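PDB 7DVI: AOC_like domain-containing protein from Frankia sp. Cc1.17, which catalyses exo-selective intermolecular Diels-Alder reactions, including on non-natural substrates, and is probably related in fold to the allene oxide cyclase isomerases. Local coordinates for residues Gln48-Asp54 / Ile66-Glu72; Val24-Glu30 / Pro142-Ser148. All blocks are in the same frame, centred on the assembly; numbering follows the deposited sequence.

Contact 1. Residues Gln48-Asp54 / Ile66-Glu72; sequences QIGSYYD and ITIGRYE. With EDO (1,2-ethanediol), chain G.
The shortest polar bond between the two strands runs from Tyr71 N to Gly50 O, at 2.8 Å; the CA-H of Arg70 adds only a weak, strongly bent C-H...O contact to that oxygen. Gly50 N bonds back to Tyr71 O, and the same reciprocal pairing joins Tyr52 to Gly69 and Asp54 to Thr67, as expected of strand axes running antiparallel at 166°.

Each glycine lies beneath a tyrosine of the other strand. Tyr52 CG stands between its backbone N and carbonyl carbon (chi1 61°), which lays the ring across the neighbouring strand, its centroid 4.0 Å from Gly69 CA in a CH-pi contact. Tyr71 adopts the same rotamer over Gly50, whose CA is 3.9 Å from that ring's centroid. The two rings then meet at their edges, Tyr52 CD2 lying 3.9 Å from Tyr71 CD1, while Tyr86 adds a third ring beside Tyr71.

On the opposite face Arg70 bends at chi2 and chi3, and Ile49 CB lies over its guanidinium. Arg70 NH1 reaches Glu72 OE1 at 3.0 Å, nearly in the guanidinium plane. Ethanediol, probably from the crystallisation liquor, bridges the pair: its O2 donates to Glu72 OE1 at 2.6 Å and its O1 accepts from Arg70 NH2 at 2.9 Å. Such glycine-aromatic cross-strand pairs, set here in a hairpin of the barrel, are known as aromatic rescue of glycine.

Contact 2. Residues Val24-Glu30 / Pro142-Ser148; sequences VHEGIWE and PVEARIS
Glu30 runs along the face that it shares with Val143 and Ala145, and ends at Arg132 of strand 129-135. Its CB touches Val143 CG1 at 3.7 Å, and CG and CD continue past the same methyl because CG is anti to the backbone N (chi1 179°) and the chain stays extended. At the tip OE1 comes to 3.2 Å from Ala145 CB and also has a hydrogen bond outside the two segments; OE2 forms the salt bridge with Arg132. The acidic end is thus reached along an apolar flank. Farther along this face the Ile28 and Ile147 side chains cross at about a right angle, Ile28 CD1 lying 3.8 Å from Ile147 CD1, with Leu56 against both residues.

Arg146 grips Glu26 side-on, two nitrogens on a single oxygen: Arg146 NH1 meets the anti lone pair of Glu26 OE2 at 2.7 Å, and Arg146 NE approaches the same oxygen at 3.0 Å, on the anti side but out of the carboxylate plane. The two flat groups are turned 59° apart, so this is not a coplanar double bridge. Arg146 NH2 pairs instead with Glu133, which fixes the guanidinium from a second strand. At the far end Pro142 CB sits over one face of Trp29, 3.5 Å from Trp29 NE1, and Tyr57 meets that indole edge-to-face.

Between His25-Ile147 and Ile28-Ala145, both hydrogen-bonded pairs, the register slips by one residue. Gly27, with positive phi (61°), lies in this corner, and a water accepts from its N and donates to Glu144 OE2, while Glu144 OE1 forms a salt bridge with Arg135. A beta bulge therefore bends the first strand where it pairs antiparallel with the last, the seam that closes the eight-stranded barrel of the AOC-like fold.

In the fold
Both contacts are antiparallel strand pairs of one barrel, but only contact 2 closes the ring of strands. Contact 1 joins successive strands of a hairpin and is nested in sequence within contact 2, which brings together the two ends of the chain. Their centres are about 17 Å apart, on opposite sides of the chain's centre, and each mixes buried with exposed residues. Contact 1 is regular, with rings over glycines and a salt bridge kept within strand 63-76; contact 2 is interrupted by a bulge, its Glu26-Arg146 bridge crosses between strands, and its CH-pi contact sets proline on indole. They meet where Thr67 CG2 packs 3.5 Å from Glu30 OE2.

Contact 1. Residues Gln48-Asp54 / Ile66-Glu72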
loop_
_atom_site.group_PDB
_atom_site.type_symbol
_atom_site.label_atom_id
_atom_site.label_comp_id
_atom_site.label_asym_id
_atom_site.label_seq_id
_atom_site.Cartn_x
_atom_site.Cartn_y
_atom_site.Cartn_z
ATOM N N GLN A 48 12.091 -15.847 -2.046
ATOM C CA GLN A 48 12.816 -15.638 -3.315
ATOM C C GLN A 48 12.720 -14.131 -3.698
ATOM O O GLN A 48 11.622 -13.530 -3.478
ATOM C CB GLN A 48 12.235 -16.543 -4.391
ATOM C CG GLN A 48 12.542 -18.036 -4.086
ATOM C CD GLN A 48 12.040 -18.998 -5.144
ATOM O OE1 GLN A 48 11.140 -18.690 -5.918
ATOM N NE2 GLN A 48 12.636 -20.194 -5.170
ATOM N N ILE A 49 13.775 -13.608 -4.322
ATOM C CA ILE A 49 13.874 -12.166 -4.711
ATOM C C ILE A 49 14.371 -12.014 -6.141
ATOM O O ILE A 49 14.992 -12.947 -6.695
ATOM C CB ILE A 49 14.800 -11.416 -3.726
ATOM C CG1 ILE A 49 16.275 -11.786 -3.838
ATOM C CG2 ILE A 49 14.310 -11.589 -2.302
ATOM C CD1 ILE A 49 17.226 -10.692 -3.323
ATOM N N GLY A 50 14.197 -10.811 -6.678
ATOM C CA GLY A 50 14.871 -10.363 -7.897
ATOM C C GLY A 50 15.145 -8.875 -7.804
ATOM O O GLY A 50 14.450 -8.184 -7.017
ATOM N N SER A 51 16.129 -8.420 -8.553
ATOM C CA SER A 51 16.472 -6.986 -8.713
ATOM C C SER A 51 16.528 -6.724 -10.213
ATOM O O SER A 51 16.916 -7.656 -11.014
ATOM C CB SER A 51 17.759 -6.643 -8.038
ATOM O OG SER A 51 17.696 -6.864 -6.632
ATOM N N TYR A 52 16.213 -5.496 -10.597
ATOM C CA TYR A 52 16.092 -5.141 -12.018
ATOM C C TYR A 52 16.443 -3.673 -12.253
ATOM O O TYR A 52 16.341 -2.800 -11.356
ATOM C CB TYR A 52 14.701 -5.472 -12.514
ATOM C CG TYR A 52 13.595 -4.730 -11.820
ATOM C CD1 TYR A 52 13.243 -3.455 -12.206
ATOM C CD2 TYR A 52 12.933 -5.282 -10.734
ATOM C CE1 TYR A 52 12.238 -2.753 -11.554
ATOM C CE2 TYR A 52 11.931 -4.593 -10.073
ATOM C CZ TYR A 52 11.605 -3.306 -10.463
ATOM O OH TYR A 52 10.568 -2.643 -9.870
ATOM N N TYR A 53 16.862 -3.452 -13.484
ATOM C CA TYR A 53 17.203 -2.142 -14.097
ATOM C C TYR A 53 16.563 -2.140 -15.475
ATOM O O TYR A 53 16.962 -2.987 -16.331
ATOM C CB TYR A 53 18.724 -1.986 -14.076
ATOM C CG TYR A 53 19.320 -0.983 -15.042
ATOM C CD1 TYR A 53 18.667 0.180 -15.412
ATOM C CD2 TYR A 53 20.579 -1.211 -15.567
ATOM C CE1 TYR A 53 19.233 1.075 -16.307
ATOM C CE2 TYR A 53 21.165 -0.326 -16.451
ATOM C CZ TYR A 53 20.488 0.816 -16.824
ATOM O OH TYR A 53 21.108 1.681 -17.672
ATOM N N ASP A 54 15.588 -1.263 -15.656
ATOM C CA ASP A 54 14.741 -1.150 -16.867
ATOM C C ASP A 54 14.901 0.254 -17.415
ATOM O O ASP A 54 15.156 1.158 -16.614
ATOM C CB ASP A 54 13.259 -1.317 -16.591
ATOM C CG ASP A 54 12.844 -2.721 -16.184
ATOM O OD1 ASP A 54 13.704 -3.578 -16.160
ATOM O OD2 ASP A 54 11.651 -2.910 -15.949
ATOM N N ILE A 66 14.695 5.757 -16.432
ATOM C CA ILE A 66 15.065 4.400 -15.950
ATOM C C ILE A 66 14.305 4.116 -14.638
ATOM O O ILE A 66 13.851 5.050 -13.955
ATOM C CB ILE A 66 16.588 4.224 -15.784
ATOM C CG1 ILE A 66 17.119 5.006 -14.586
ATOM C CG2 ILE A 66 17.364 4.539 -17.068
ATOM C CD1 ILE A 66 18.392 4.451 -13.981
ATOM N N THR A 67 14.210 2.836 -14.288
ATOM C CA THR A 67 13.793 2.381 -12.949
ATOM C C THR A 67 14.776 1.322 -12.460
ATOM O O THR A 67 15.287 0.482 -13.249
ATOM C CB THR A 67 12.331 1.925 -12.898
ATOM O OG1 THR A 67 12.129 1.606 -11.514
ATOM C CG2 THR A 67 12.032 0.729 -13.775
ATOM N N ILE A 68 15.082 1.400 -11.187
ATOM C CA ILE A 68 15.939 0.436 -10.476
ATOM C C ILE A 68 15.123 -0.060 -9.280
ATOM O O ILE A 68 14.577 0.782 -8.539
ATOM C CB ILE A 68 17.295 1.047 -10.107
ATOM C CG1 ILE A 68 18.130 1.331 -11.365
ATOM C CG2 ILE A 68 18.021 0.121 -9.149
ATOM C CD1 ILE A 68 19.518 1.834 -11.103
ATOM N N GLY A 69 15.005 -1.378 -9.129
ATOM C CA GLY A 69 14.094 -1.905 -8.115
ATOM C C GLY A 69 14.323 -3.365 -7.773
ATOM O O GLY A 69 15.305 -3.994 -8.251
ATOM N N ARG A 70 13.489 -3.844 -6.871
ATOM C CA ARG A 70 13.588 -5.268 -6.445
ATOM C C ARG A 70 12.202 -5.761 -6.086
ATOM O O ARG A 70 11.223 -4.926 -5.933
ATOM C CB ARG A 70 14.670 -5.402 -5.376
ATOM C CG ARG A 70 14.371 -4.742 -4.031
ATOM C CD ARG A 70 13.706 -5.655 -3.016
ATOM N NE ARG A 70 14.718 -6.514 -2.410
ATOM C CZ ARG A 70 14.468 -7.430 -1.477
ATOM N NH1 ARG A 70 13.230 -7.671 -1.106
ATOM N NH2 ARG A 70 15.452 -8.130 -0.944
ATOM N N TYR A 71 12.093 -7.077 -5.885
ATOM C CA TYR A 71 10.795 -7.696 -5.527
ATOM C C TYR A 71 11.052 -8.989 -4.748
ATOM O O TYR A 71 12.145 -9.536 -4.820
ATOM C CB TYR A 71 9.930 -7.851 -6.770
ATOM C CG TYR A 71 10.550 -8.741 -7.799
ATOM C CD1 TYR A 71 11.511 -8.259 -8.682
ATOM C CD2 TYR A 71 10.225 -10.097 -7.862
ATOM C CE1 TYR A 71 12.103 -9.097 -9.622
ATOM C CE2 TYR A 71 10.789 -10.933 -8.819
ATOM C CZ TYR A 71 11.760 -10.440 -9.672
ATOM O OH TYR A 71 12.330 -11.257 -10.602
ATOM N N GLU A 72 10.060 -9.412 -3.985
ATOM C CA GLU A 72 10.208 -10.536 -3.037
ATOM C C GLU A 72 8.876 -11.254 -2.983
ATOM O O GLU A 72 7.824 -10.578 -2.793
ATOM C CB GLU A 72 10.602 -10.052 -1.655
ATOM C CG GLU A 72 10.809 -11.182 -0.677
ATOM C CD GLU A 72 11.470 -10.795 0.617
ATOM O OE1 GLU A 72 11.847 -9.593 0.765
ATOM O OE2 GLU A 72 11.687 -11.704 1.452
HETATM C C1 EDO G . 15.441 -9.742 2.410
HETATM O O1 EDO G . 15.118 -10.182 1.079
HETATM C C2 EDO G . 14.284 -9.565 3.365
HETATM O O2 EDO G . 13.120 -8.831 2.871
#

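Contact 2. Residues Val24-Glu30 / Pro142-Ser148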
loop_
_atom_site.group_PDB
_atom_site.type_symbol
_atom_site.label_atom_id
_atom_site.label_comp_id
_atom_site.label_asym_id
_atom_site.label_seq_id
_atom_site.Cartn_x
_atom_site.Cartn_y
_atom_site.Cartn_z
ATOM N N VAL A 24 0.639 12.296 -16.217
ATOM C CA VAL A 24 0.310 10.935 -16.697
ATOM C C VAL A 24 1.261 10.624 -17.837
ATOM O O VAL A 24 1.382 11.477 -18.739
ATOM C CB VAL A 24 -1.165 10.833 -17.105
ATOM C CG1 VAL A 24 -1.489 9.446 -17.634
ATOM C CG2 VAL A 24 -2.118 11.179 -15.976
ATOM N N HIS A 25 1.950 9.487 -17.758
ATOM C CA HIS A 25 2.719 8.889 -18.872
ATOM C C HIS A 25 2.131 7.507 -19.144
ATOM O O HIS A 25 2.246 6.630 -18.247
ATOM C CB HIS A 25 4.225 8.781 -18.592
ATOM C CG HIS A 25 4.892 10.083 -18.338
ATOM N ND1 HIS A 25 5.168 10.982 -19.361
ATOM C CD2 HIS A 25 5.348 10.640 -17.197
ATOM C CE1 HIS A 25 5.775 12.034 -18.860
ATOM N NE2 HIS A 25 5.927 11.843 -17.533
ATOM N N GLU A 26 1.517 7.334 -20.316
ATOM C CA GLU A 26 0.849 6.087 -20.781
ATOM C C GLU A 26 1.519 5.555 -22.058
ATOM O O GLU A 26 2.290 6.328 -22.708
ATOM C CB GLU A 26 -0.612 6.412 -21.017
ATOM C CG GLU A 26 -1.358 6.507 -19.717
ATOM C CD GLU A 26 -2.847 6.673 -19.886
ATOM O OE1 GLU A 26 -3.296 6.953 -21.029
ATOM O OE2 GLU A 26 -3.544 6.513 -18.882
ATOM N N GLY A 27 1.281 4.270 -22.378
ATOM C CA GLY A 27 1.894 3.585 -23.539
ATOM C C GLY A 27 3.386 3.557 -23.413
ATOM O O GLY A 27 4.113 3.640 -24.443
ATOM N N ILE A 28 3.865 3.422 -22.174
ATOM C CA ILE A 28 5.315 3.244 -21.942
ATOM C C ILE A 28 5.715 1.856 -22.428
ATOM O O ILE A 28 4.997 0.873 -22.158
ATOM C CB ILE A 28 5.700 3.464 -20.471
ATOM C CG1 ILE A 28 5.422 4.906 -20.048
ATOM C CG2 ILE A 28 7.137 3.026 -20.238
ATOM C CD1 ILE A 28 5.376 5.112 -18.559
ATOM N N TRP A 29 6.858 1.817 -23.086
ATOM C CA TRP A 29 7.555 0.613 -23.571
ATOM C C TRP A 29 8.756 0.503 -22.634
ATOM O O TRP A 29 9.566 1.460 -22.585
ATOM C CB TRP A 29 7.906 0.786 -25.079
ATOM C CG TRP A 29 8.628 -0.356 -25.727
ATOM C CD1 TRP A 29 8.076 -1.520 -26.186
ATOM C CD2 TRP A 29 10.038 -0.440 -26.029
ATOM N NE1 TRP A 29 9.049 -2.332 -26.704
ATOM C CE2 TRP A 29 10.260 -1.697 -26.628
ATOM C CE3 TRP A 29 11.129 0.422 -25.867
ATOM C CZ2 TRP A 29 11.528 -2.099 -27.062
ATOM C CZ3 TRP A 29 12.380 0.022 -26.278
ATOM C CH2 TRP A 29 12.577 -1.227 -26.865
ATOM N N GLU A 30 8.870 -0.605 -21.905
ATOM C CA GLU A 30 9.828 -0.724 -20.769
ATOM C C GLU A 30 10.673 -1.980 -20.942
ATOM O O GLU A 30 10.318 -3.068 -20.461
ATOM C CB GLU A 30 9.064 -0.685 -19.434
ATOM C CG GLU A 30 9.977 -0.817 -18.222
ATOM C CD GLU A 30 9.323 -0.666 -16.847
ATOM O OE1 GLU A 30 8.215 -0.114 -16.796
ATOM O OE2 GLU A 30 9.917 -1.209 -15.839
ATOM N N PRO A 142 9.859 -6.531 -23.647
ATOM C CA PRO A 142 9.515 -5.340 -22.885
ATOM C C PRO A 142 8.060 -5.289 -22.417
ATOM O O PRO A 142 7.105 -5.639 -23.088
ATOM C CB PRO A 142 9.774 -4.216 -23.881
ATOM C CG PRO A 142 10.891 -4.768 -24.755
ATOM C CD PRO A 142 10.549 -6.232 -24.913
ATOM N N VAL A 143 7.906 -4.735 -21.234
ATOM C CA VAL A 143 6.590 -4.602 -20.569
ATOM C C VAL A 143 5.934 -3.283 -21.021
ATOM O O VAL A 143 6.592 -2.433 -21.541
ATOM C CB VAL A 143 6.996 -4.746 -19.090
ATOM C CG1 VAL A 143 6.893 -3.494 -18.254
ATOM C CG2 VAL A 143 6.449 -5.985 -18.454
ATOM N N GLU A 144 4.638 -3.164 -20.946
ATOM C CA GLU A 144 3.922 -1.894 -21.099
ATOM C C GLU A 144 3.774 -1.298 -19.698
ATOM O O GLU A 144 3.421 -2.057 -18.763
ATOM C CB GLU A 144 2.540 -2.155 -21.665
ATOM C CG GLU A 144 1.811 -0.884 -22.021
ATOM C CD GLU A 144 0.389 -1.127 -22.477
ATOM O OE1 GLU A 144 0.010 -2.301 -22.628
ATOM O OE2 GLU A 144 -0.355 -0.154 -22.586
ATOM N N ALA A 145 3.993 -0.002 -19.556
ATOM C CA ALA A 145 3.873 0.664 -18.238
ATOM C C ALA A 145 3.035 1.950 -18.355
ATOM O O ALA A 145 2.710 2.427 -19.487
ATOM C CB ALA A 145 5.249 0.865 -17.675
ATOM N N ARG A 146 2.522 2.387 -17.219
ATOM C CA ARG A 146 1.870 3.701 -17.079
ATOM C C ARG A 146 2.193 4.269 -15.699
ATOM O O ARG A 146 2.455 3.495 -14.710
ATOM C CB ARG A 146 0.383 3.652 -17.422
ATOM C CG ARG A 146 -0.524 2.953 -16.435
ATOM C CD ARG A 146 -1.930 2.994 -16.995
ATOM N NE ARG A 146 -2.497 4.347 -17.040
ATOM C CZ ARG A 146 -3.024 4.981 -16.000
ATOM N NH1 ARG A 146 -3.531 6.186 -16.167
ATOM N NH2 ARG A 146 -3.024 4.438 -14.793
ATOM N N ILE A 147 2.230 5.589 -15.666
ATOM C CA ILE A 147 2.510 6.397 -14.448
ATOM C C ILE A 147 1.444 7.473 -14.379
ATOM O O ILE A 147 1.181 8.145 -15.392
ATOM C CB ILE A 147 3.931 6.949 -14.519
ATOM C CG1 ILE A 147 4.949 5.816 -14.600
ATOM C CG2 ILE A 147 4.211 7.878 -13.356
ATOM C CD1 ILE A 147 6.289 6.260 -15.024
ATOM N N SER A 148 0.796 7.573 -13.241
ATOM C CA SER A 148 -0.323 8.504 -13.055
ATOM C C SER A 148 -0.241 9.092 -11.640
ATOM O O SER A 148 -0.436 8.341 -10.682
ATOM C CB SER A 148 -1.586 7.774 -13.378
ATOM O OG SER A 148 -2.695 8.604 -13.208
HETATM O O HOH W 1 -0.514 2.282 -20.960
#